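Local coordinates for uncharacterized conserved protein YndB, AHSA1/START domain (Micromonospora chersina, PDB 6V04), which is of unknown function but, as a START/Bet v1-like protein encoded in the dynemicin biosynthetic locus, probably takes part in making that enediyne, at residues D146-I151 / E255-R259; A219-C225 / H242-L248. All coordinates share one frame; numbering follows the deposited sequence.

Contact 1 of 2, residues D146-I151 / E255-R259; sequences DWRQEI and ERTLR. With NA (sodium ion), chain B; MG (magnesium ion), chain C.
The W147 indole lies with one face on helix residue R256, whose CB stands 3.6 Å from the centroid of the five-membered ring; water 3, a sodium ligand, sits over the opposite face. D146 O rests above the R256 guanidinium, 3.6 Å from R256 NH2, while water 1 joins its edge and links R256 NH1 to D146 OD2. The R259 guanidinium carries I151 CG1 over one face and presents an edge to two backbone carbonyls: R259 NE bonds R148 O at 2.9 Å and R259 NH2 bonds E150 O at 2.8 Å, both somewhat bent. A turn at chi2 (-87°) takes the R259 chain past the six-membered part of the W147 indole toward these oxygens. R256 instead stays extended from CG to NE and runs alongside the indole in the opposite direction. W147 NE1 is held by D252, and R256 NH2 by G59 O. With an alanine in place of W147, a gap would probably open against the R256 and R259 methylenes, and D252 would lose its N-H partner. Metal ions sit along the loop: D146 OD1 binds sodium at 2.4 Å, Q149 OE1 magnesium at 2.0 Å. R148 and R259 share D62 as salt-bridge partner, and R148 also pairs with D152, probably offsetting their like charges; helix 252-277 thus grips the linker between helix 116-139 and strand 151-157 through the linker's own carbonyls and indole.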
ATOM      1  N   ASP A 146       6.947   3.365  11.760  1.00 23.22           N
ATOM      2  CA  ASP A 146       6.762   2.031  12.316  1.00 23.28           C
ATOM      3  C   ASP A 146       5.551   1.329  11.725  1.00 22.93           C
ATOM      4  O   ASP A 146       5.650   0.160  11.328  1.00 24.37           O
ATOM      5  CB  ASP A 146       6.681   2.064  13.851  1.00 23.11           C
ATOM      6  CG  ASP A 146       5.687   3.064  14.420  1.00 24.98           C
ATOM      7  OD1 ASP A 146       4.986   3.779  13.688  1.00 23.83           O
ATOM      8  OD2 ASP A 146       5.617   3.121  15.677  1.00 25.06           O
ATOM      9  N   TRP A 147       4.430   2.029  11.585  1.00 20.37           N
ATOM     10  CA  TRP A 147       3.259   1.449  10.948  1.00 20.01           C
ATOM     11  C   TRP A 147       2.378   2.568  10.413  1.00 21.44           C
ATOM     12  O   TRP A 147       2.267   3.636  11.020  1.00 22.40           O
ATOM     13  CB  TRP A 147       2.509   0.516  11.925  1.00 21.64           C
ATOM     14  CG  TRP A 147       1.899   1.152  13.140  1.00 21.77           C
ATOM     15  CD1 TRP A 147       2.505   1.378  14.355  1.00 22.54           C
ATOM     16  CD2 TRP A 147       0.541   1.573  13.292  1.00 21.72           C
ATOM     17  NE1 TRP A 147       1.607   1.940  15.229  1.00 21.62           N
ATOM     18  CE2 TRP A 147       0.396   2.072  14.598  1.00 22.67           C
ATOM     19  CE3 TRP A 147      -0.565   1.593  12.438  1.00 22.74           C
ATOM     20  CZ2 TRP A 147      -0.811   2.578  15.073  1.00 23.14           C
ATOM     21  CZ3 TRP A 147      -1.745   2.109  12.894  1.00 22.73           C
ATOM     22  CH2 TRP A 147      -1.873   2.585  14.212  1.00 22.65           C
ATOM     23  N   ARG A 148       1.804   2.337   9.241  1.00 21.86           N
ATOM     24  CA  ARG A 148       1.032   3.371   8.566  1.00 21.91           C
ATOM     25  C   ARG A 148      -0.393   3.427   9.107  1.00 21.93           C
ATOM     26  O   ARG A 148      -1.069   2.399   9.235  1.00 21.31           O
ATOM     27  CB  ARG A 148       1.044   3.092   7.068  1.00 23.89           C
ATOM     28  CG  ARG A 148       0.471   4.207   6.222  1.00 23.10           C
ATOM     29  CD  ARG A 148       0.930   4.117   4.787  1.00 24.91           C
ATOM     30  NE  ARG A 148       0.396   2.948   4.116  1.00 24.86           N
ATOM     31  CZ  ARG A 148      -0.707   2.942   3.370  1.00 25.49           C
ATOM     32  NH1 ARG A 148      -1.101   1.820   2.799  1.00 26.16           N
ATOM     33  NH2 ARG A 148      -1.424   4.050   3.192  1.00 27.88           N
ATOM     34  N   GLN A 149      -0.872   4.646   9.376  1.00 22.13           N
ATOM     35  CA  GLN A 149      -2.124   4.790  10.109  1.00 21.97           C
ATOM     36  C   GLN A 149      -3.350   4.335   9.335  1.00 23.96           C
ATOM     37  O   GLN A 149      -4.379   4.060   9.963  1.00 24.70           O
ATOM     38  CB  GLN A 149      -2.323   6.234  10.553  1.00 21.44           C
ATOM     39  CG  GLN A 149      -2.532   7.235   9.433  1.00 22.84           C
ATOM     40  CD  GLN A 149      -2.436   8.667   9.931  1.00 24.99           C
ATOM     41  OE1 GLN A 149      -1.423   9.076  10.511  1.00 25.54           O
ATOM     42  NE2 GLN A 149      -3.492   9.436   9.713  1.00 31.20           N
ATOM     43  N   GLU A 150      -3.302   4.280   8.006  1.00 23.64           N
ATOM     44  CA  GLU A 150      -4.440   3.848   7.204  1.00 22.55           C
ATOM     45  C   GLU A 150      -4.035   2.662   6.344  1.00 20.41           C
ATOM     46  O   GLU A 150      -2.847   2.478   6.041  1.00 21.16           O
ATOM     47  CB  GLU A 150      -4.989   4.978   6.322  1.00 30.93           C
ATOM     48  CG  GLU A 150      -3.950   5.813   5.622  1.00 39.02           C
ATOM     49  CD  GLU A 150      -4.558   7.074   5.044  1.00 74.17           C
ATOM     50  OE1 GLU A 150      -5.368   6.959   4.103  1.00 72.10           O
ATOM     51  OE2 GLU A 150      -4.251   8.173   5.553  1.00 76.11           O
ATOM     52  N   ILE A 151      -5.026   1.808   6.044  1.00 20.37           N
ATOM     53  CA  ILE A 151      -4.893   0.673   5.136  1.00 20.95           C
ATOM     54  C   ILE A 151      -5.496   1.069   3.804  1.00 21.18           C
ATOM     55  O   ILE A 151      -6.590   1.650   3.763  1.00 22.41           O
ATOM     56  CB  ILE A 151      -5.615  -0.575   5.672  1.00 20.18           C
ATOM     57  CG1 ILE A 151      -5.010  -1.014   7.001  1.00 20.64           C
ATOM     58  CG2 ILE A 151      -5.564  -1.707   4.668  1.00 22.39           C
ATOM     59  CD1 ILE A 151      -5.836  -2.075   7.702  1.00 23.05           C
ATOM     60  N   GLU A 255      -2.849  -1.209  18.530  1.00 20.80           N
ATOM     61  CA  GLU A 255      -3.273  -0.540  17.307  1.00 21.59           C
ATOM     62  C   GLU A 255      -2.493  -1.059  16.111  1.00 21.74           C
ATOM     63  O   GLU A 255      -3.073  -1.358  15.059  1.00 21.32           O
ATOM     64  CB  GLU A 255      -3.100   0.975  17.481  1.00 22.26           C
ATOM     65  CG  GLU A 255      -4.077   1.562  18.492  1.00 23.33           C
ATOM     66  CD  GLU A 255      -3.841   3.029  18.837  1.00 23.57           C
ATOM     67  OE1 GLU A 255      -2.726   3.565  18.575  1.00 24.34           O
ATOM     68  OE2 GLU A 255      -4.797   3.641  19.375  1.00 23.04           O
ATOM     69  N   ARG A 256      -1.173  -1.167  16.255  1.00 20.58           N
ATOM     70  CA  ARG A 256      -0.336  -1.679  15.181  1.00 22.22           C
ATOM     71  C   ARG A 256      -0.712  -3.101  14.798  1.00 22.09           C
ATOM     72  O   ARG A 256      -0.762  -3.442  13.607  1.00 22.08           O
ATOM     73  CB  ARG A 256       1.120  -1.616  15.602  1.00 25.42           C
ATOM     74  CG  ARG A 256       2.055  -2.230  14.610  1.00 25.40           C
ATOM     75  CD  ARG A 256       3.469  -2.036  15.021  1.00 25.93           C
ATOM     76  NE  ARG A 256       4.373  -2.607  14.029  1.00 26.76           N
ATOM     77  CZ  ARG A 256       5.666  -2.333  13.963  1.00 27.17           C
ATOM     78  NH1 ARG A 256       6.209  -1.489  14.818  1.00 26.70           N
ATOM     79  NH2 ARG A 256       6.421  -2.910  13.029  1.00 28.36           N
ATOM     80  N   THR A 257      -0.937  -3.959  15.790  1.00 21.14           N
ATOM     81  CA  THR A 257      -1.275  -5.342  15.500  1.00 21.92           C
ATOM     82  C   THR A 257      -2.604  -5.438  14.761  1.00 21.13           C
ATOM     83  O   THR A 257      -2.735  -6.201  13.794  1.00 22.45           O
ATOM     84  CB  THR A 257      -1.295  -6.135  16.811  1.00 23.39           C
ATOM     85  OG1 THR A 257       0.016  -6.130  17.383  1.00 26.91           O
ATOM     86  CG2 THR A 257      -1.714  -7.566  16.576  1.00 26.65           C
ATOM     87  N   LEU A 258      -3.604  -4.668  15.193  1.00 20.96           N
ATOM     88  CA  LEU A 258      -4.869  -4.642  14.473  1.00 21.13           C
ATOM     89  C   LEU A 258      -4.664  -4.184  13.036  1.00 20.24           C
ATOM     90  O   LEU A 258      -5.187  -4.802  12.108  1.00 20.84           O
ATOM     91  CB  LEU A 258      -5.865  -3.732  15.181  1.00 21.53           C
ATOM     92  CG  LEU A 258      -6.480  -4.319  16.451  1.00 22.63           C
ATOM     93  CD1 LEU A 258      -7.039  -3.206  17.313  1.00 25.43           C
ATOM     94  CD2 LEU A 258      -7.559  -5.352  16.126  1.00 23.90           C
ATOM     95  N   ARG A 259      -3.929  -3.087  12.836  1.00 19.46           N
ATOM     96  CA  ARG A 259      -3.713  -2.574  11.482  1.00 18.28           C
ATOM     97  C   ARG A 259      -3.055  -3.632  10.607  1.00 22.76           C
ATOM     98  O   ARG A 259      -3.492  -3.879   9.475  1.00 21.49           O
ATOM     99  CB  ARG A 259      -2.867  -1.304  11.543  1.00 19.04           C
ATOM    100  CG  ARG A 259      -2.699  -0.602  10.205  1.00 18.34           C
ATOM    101  CD  ARG A 259      -1.532  -1.104   9.388  1.00 19.84           C
ATOM    102  NE  ARG A 259      -1.436  -0.250   8.199  1.00 20.13           N
ATOM    103  CZ  ARG A 259      -1.040  -0.636   6.998  1.00 18.93           C
ATOM    104  NH1 ARG A 259      -0.641  -1.862   6.733  1.00 19.38           N
ATOM    105  NH2 ARG A 259      -1.062   0.257   6.005  1.00 19.79           N
TER
HETATM  106 NA    NA B 301       3.960   5.752  14.510  0.50 26.19          NA
HETATM  107 MG    MG C 302      -0.605  10.754  11.353  1.00 23.13          MG
HETATM  108  O   HOH W   1       5.100   0.647  16.793  1.00 24.74           O
HETATM  109  O   HOH W   2       3.605   4.455  16.630  1.00 27.23           O
HETATM  110  O   HOH W   3       1.978   4.840  13.555  1.00 27.05           O

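Contact 2 of 2, residues A219-C225 / H242-L248; sequences ARTVTAC and HQGWHRL
T223 and H242 meet inside the open end of an antiparallel beta hairpin, strands 223-230 and 236-243, in the second half of the chain, whose sheet and long C-terminal helix are consistent with a second START/Bet v1-like unit. A224 and Q243 form the hydrogen-bonded pair, with both N-H...O bonds nearly straight. Packing is tight on the face that carries H242. Its ring is sandwiched between W245 CZ2 and C225 CB, and the ring NE2 gives its hydrogen in plane to T223 OG1 at 2.9 Å. A chi1 of 65° sets OG1 toward this ring and turns CG2 over the W245 six-membered ring, 3.9 Å from its centroid. T223 OG1 also bonds V214 O on the neighbouring strand, and H242 ND1 meets W266 NE1 of helix 252-277, so both ring nitrogens are engaged and the ring's rotation is fixed. Beyond the pair the chain turns at G244 with a positive phi (117°); a CB there would lie only 3.2 Å from T223 CA. The more solvent-exposed side is looser, held by long polar arms. In one of its two conformers, R247 stretches from CG to NE with its guanidinium over G244 CA, and NH2 meets V222 O almost head-on at 2.8 Å, a bond that the second conformer leaves less certain. At the far end, L248 CD2 packs on A219 CB at 3.7 Å. R220 N bonds L248 O, whereas R220 NH1 meets a lone pair of R247 O at 3.1 Å, in the plane of both groups.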
ATOM      1  N   ALA A 219     -12.115   0.070  22.048  1.00 28.47           N
ATOM      2  CA  ALA A 219     -11.666   1.282  21.375  1.00 28.80           C
ATOM      3  C   ALA A 219     -12.605   2.458  21.610  1.00 32.04           C
ATOM      4  O   ALA A 219     -13.805   2.286  21.830  1.00 35.31           O
ATOM      5  CB  ALA A 219     -11.545   1.022  19.883  1.00 26.84           C
ATOM      6  N   ARG A 220     -12.044   3.669  21.520  1.00 30.80           N
ATOM      7  CA  ARG A 220     -12.805   4.890  21.752  1.00 31.37           C
ATOM      8  C   ARG A 220     -13.581   5.356  20.530  1.00 34.52           C
ATOM      9  O   ARG A 220     -14.440   6.236  20.666  1.00 37.17           O
ATOM     10  CB  ARG A 220     -11.878   6.021  22.220  1.00 40.21           C
ATOM     11  CG  ARG A 220     -10.882   6.502  21.162  1.00 46.73           C
ATOM     12  CD  ARG A 220     -10.251   7.842  21.526  1.00 60.42           C
ATOM     13  NE  ARG A 220     -11.172   8.960  21.329  1.00 68.62           N
ATOM     14  CZ  ARG A 220     -11.429   9.522  20.151  1.00 79.09           C
ATOM     15  NH1 ARG A 220     -10.844   9.068  19.049  1.00 76.37           N
ATOM     16  NH2 ARG A 220     -12.281  10.537  20.071  1.00 79.08           N
ATOM     17  N   THR A 221     -13.294   4.810  19.350  1.00 33.29           N
ATOM     18  CA  THR A 221     -14.010   5.157  18.132  1.00 32.29           C
ATOM     19  C   THR A 221     -14.056   3.918  17.251  1.00 31.35           C
ATOM     20  O   THR A 221     -13.419   2.906  17.546  1.00 31.78           O
ATOM     21  CB  THR A 221     -13.344   6.316  17.391  1.00 37.54           C
ATOM     22  OG1 THR A 221     -14.158   6.703  16.276  1.00 60.79           O
ATOM     23  CG2 THR A 221     -11.974   5.906  16.885  1.00 32.92           C
ATOM     24  N   VAL A 222     -14.827   4.001  16.173  1.00 28.91           N
ATOM     25  CA  VAL A 222     -14.970   2.903  15.233  1.00 25.06           C
ATOM     26  C   VAL A 222     -14.034   3.148  14.061  1.00 24.07           C
ATOM     27  O   VAL A 222     -13.627   4.279  13.782  1.00 30.71           O
ATOM     28  CB  VAL A 222     -16.430   2.727  14.743  1.00 28.97           C
ATOM     29  CG1 VAL A 222     -17.373   2.580  15.917  1.00 38.98           C
ATOM     30  CG2 VAL A 222     -16.837   3.893  13.851  1.00 39.69           C
ATOM     31  N   THR A 223     -13.663   2.072  13.378  1.00 23.07           N
ATOM     32  CA  THR A 223     -12.923   2.214  12.133  1.00 22.15           C
ATOM     33  C   THR A 223     -13.903   2.338  10.968  1.00 22.68           C
ATOM     34  O   THR A 223     -15.063   1.936  11.065  1.00 26.11           O
ATOM     35  CB  THR A 223     -11.972   1.038  11.912  1.00 22.55           C
ATOM     36  OG1 THR A 223     -12.698  -0.178  11.741  1.00 24.31           O
ATOM     37  CG2 THR A 223     -11.003   0.897  13.061  1.00 23.55           C
ATOM     38  N   ALA A 224     -13.440   2.950   9.873  1.00 24.03           N
ATOM     39  CA  ALA A 224     -14.297   3.305   8.746  1.00 25.12           C
ATOM     40  C   ALA A 224     -13.725   2.710   7.474  1.00 24.05           C
ATOM     41  O   ALA A 224     -12.540   2.896   7.175  1.00 24.26           O
ATOM     42  CB  ALA A 224     -14.422   4.820   8.608  1.00 27.64           C
ATOM     43  N   CYS A 225     -14.569   2.027   6.713  0.54 24.19           N
ATOM     44  CA  CYS A 225     -14.139   1.337   5.508  0.54 20.63           C
ATOM     45  C   CYS A 225     -14.906   1.862   4.310  0.54 23.29           C
ATOM     46  O   CYS A 225     -16.135   1.988   4.355  0.54 22.41           O
ATOM     47  CB  CYS A 225     -14.345  -0.163   5.639  0.54 24.85           C
ATOM     48  SG  CYS A 225     -13.807  -1.028   4.184  0.54 26.35           S
ATOM     49  N   HIS A 242      -9.329   1.626   4.650  1.00 21.28           N
ATOM     50  CA  HIS A 242      -9.818   1.290   5.981  1.00 21.89           C
ATOM     51  C   HIS A 242      -9.034   2.129   6.981  1.00 20.04           C
ATOM     52  O   HIS A 242      -7.824   1.931   7.148  1.00 20.81           O
ATOM     53  CB  HIS A 242      -9.678  -0.203   6.228  1.00 22.98           C
ATOM     54  CG  HIS A 242     -10.489  -0.701   7.375  1.00 22.73           C
ATOM     55  ND1 HIS A 242     -10.710  -2.043   7.598  1.00 23.62           N
ATOM     56  CD2 HIS A 242     -11.131  -0.038   8.364  1.00 22.10           C
ATOM     57  CE1 HIS A 242     -11.442  -2.185   8.687  1.00 24.14           C
ATOM     58  NE2 HIS A 242     -11.717  -0.985   9.171  1.00 23.92           N
ATOM     59  N   GLN A 243      -9.717   3.072   7.619  1.00 20.98           N
ATOM     60  CA  GLN A 243      -9.094   4.113   8.427  1.00 21.78           C
ATOM     61  C   GLN A 243      -9.534   4.025   9.884  1.00 22.67           C
ATOM     62  O   GLN A 243     -10.568   3.434  10.209  1.00 21.85           O
ATOM     63  CB  GLN A 243      -9.443   5.505   7.897  1.00 24.07           C
ATOM     64  CG  GLN A 243      -8.902   5.782   6.500  1.00 26.46           C
ATOM     65  CD  GLN A 243      -9.284   7.155   5.985  1.00 40.66           C
ATOM     66  OE1 GLN A 243     -10.315   7.705   6.357  1.00 45.13           O
ATOM     67  NE2 GLN A 243      -8.451   7.712   5.117  1.00 56.69           N
ATOM     68  N   GLY A 244      -8.769   4.686  10.749  1.00 22.07           N
ATOM     69  CA  GLY A 244      -9.142   4.861  12.147  1.00 24.33           C
ATOM     70  C   GLY A 244      -8.205   4.231  13.153  1.00 21.92           C
ATOM     71  O   GLY A 244      -8.355   4.498  14.358  1.00 22.32           O
ATOM     72  N   TRP A 245      -7.226   3.444  12.702  1.00 20.33           N
ATOM     73  CA  TRP A 245      -6.403   2.623  13.591  1.00 21.38           C
ATOM     74  C   TRP A 245      -5.647   3.468  14.601  1.00 21.66           C
ATOM     75  O   TRP A 245      -5.451   3.048  15.756  1.00 22.51           O
ATOM     76  CB  TRP A 245      -5.421   1.796  12.752  1.00 21.56           C
ATOM     77  CG  TRP A 245      -6.168   1.068  11.700  1.00 20.31           C
ATOM     78  CD1 TRP A 245      -6.233   1.383  10.371  1.00 20.91           C
ATOM     79  CD2 TRP A 245      -7.036  -0.041  11.896  1.00 18.84           C
ATOM     80  NE1 TRP A 245      -7.089   0.516   9.729  1.00 20.27           N
ATOM     81  CE2 TRP A 245      -7.585  -0.375  10.647  1.00 20.18           C
ATOM     82  CE3 TRP A 245      -7.395  -0.807  13.019  1.00 19.70           C
ATOM     83  CZ2 TRP A 245      -8.491  -1.421  10.485  1.00 20.95           C
ATOM     84  CZ3 TRP A 245      -8.284  -1.845  12.852  1.00 21.80           C
ATOM     85  CH2 TRP A 245      -8.812  -2.158  11.606  1.00 22.23           C
ATOM     86  N   HIS A 246      -5.212   4.645  14.193  1.00 20.55           N
ATOM     87  CA  HIS A 246      -4.440   5.536  15.054  1.00 22.55           C
ATOM     88  C   HIS A 246      -5.288   6.317  16.056  1.00 25.10           C
ATOM     89  O   HIS A 246      -4.720   7.024  16.896  1.00 24.53           O
ATOM     90  CB  HIS A 246      -3.668   6.526  14.184  1.00 23.54           C
ATOM     91  CG  HIS A 246      -4.555   7.451  13.413  1.00 23.66           C
ATOM     92  ND1 HIS A 246      -5.499   6.998  12.515  1.00 24.71           N
ATOM     93  CD2 HIS A 246      -4.661   8.797  13.425  1.00 26.29           C
ATOM     94  CE1 HIS A 246      -6.146   8.031  12.007  1.00 25.71           C
ATOM     95  NE2 HIS A 246      -5.656   9.134  12.542  1.00 31.02           N
ATOM     96  N   ARG A 247      -6.615   6.253  15.976  0.57 22.86           N
ATOM     97  CA  ARG A 247      -7.472   7.002  16.891  0.57 24.28           C
ATOM     98  C   ARG A 247      -8.329   6.080  17.750  0.57 25.09           C
ATOM     99  O   ARG A 247      -9.391   6.487  18.223  0.57 25.71           O
ATOM    100  CB  ARG A 247      -8.352   7.994  16.124  0.57 28.02           C
ATOM    101  CG  ARG A 247      -9.103   7.414  14.944  0.57 32.58           C
ATOM    102  CD  ARG A 247     -10.076   8.444  14.384  0.57 42.54           C
ATOM    103  NE  ARG A 247     -10.562   8.092  13.056  0.57 37.12           N
ATOM    104  CZ  ARG A 247     -11.555   7.244  12.806  0.57 41.71           C
ATOM    105  NH1 ARG A 247     -11.914   6.999  11.552  0.57 50.04           N
ATOM    106  NH2 ARG A 247     -12.182   6.634  13.800  0.57 45.12           N
ATOM    107  N   LEU A 248      -7.886   4.842  17.952  1.00 24.06           N
ATOM    108  CA  LEU A 248      -8.631   3.874  18.746  1.00 23.27           C
ATOM    109  C   LEU A 248      -8.460   4.049  20.244  1.00 28.23           C
ATOM    110  O   LEU A 248      -9.238   3.462  20.994  1.00 27.02           O
ATOM    111  CB  LEU A 248      -8.206   2.460  18.349  1.00 24.48           C
ATOM    112  CG  LEU A 248      -8.538   2.044  16.911  1.00 24.17           C
ATOM    113  CD1 LEU A 248      -8.000   0.654  16.644  1.00 26.35           C
ATOM    114  CD2 LEU A 248     -10.023   2.098  16.654  1.00 25.92           C
TER

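In the fold
The two contacts lie about 10 Å apart, centre to centre, on the same side of the chain's centre. Contact 2 is nested within the loop closed by contact 1: 146-151 comes first, then 219-225, 242-248 and finally 255-259 on helix 252-277. They share one antiparallel sheet, in which strand 151-157 lies at the edge beside 236-243, itself paired with 223-230. I151 O and H242 N, 2.9 Å apart, probably bond and so join the linker's end to the hairpin, while W245 CD1 packs on Q149 O. The helix follows the hairpin directly and packs against both contacts, with W245 and L248 on L258, tying the metal-bearing linker from the first half to the second.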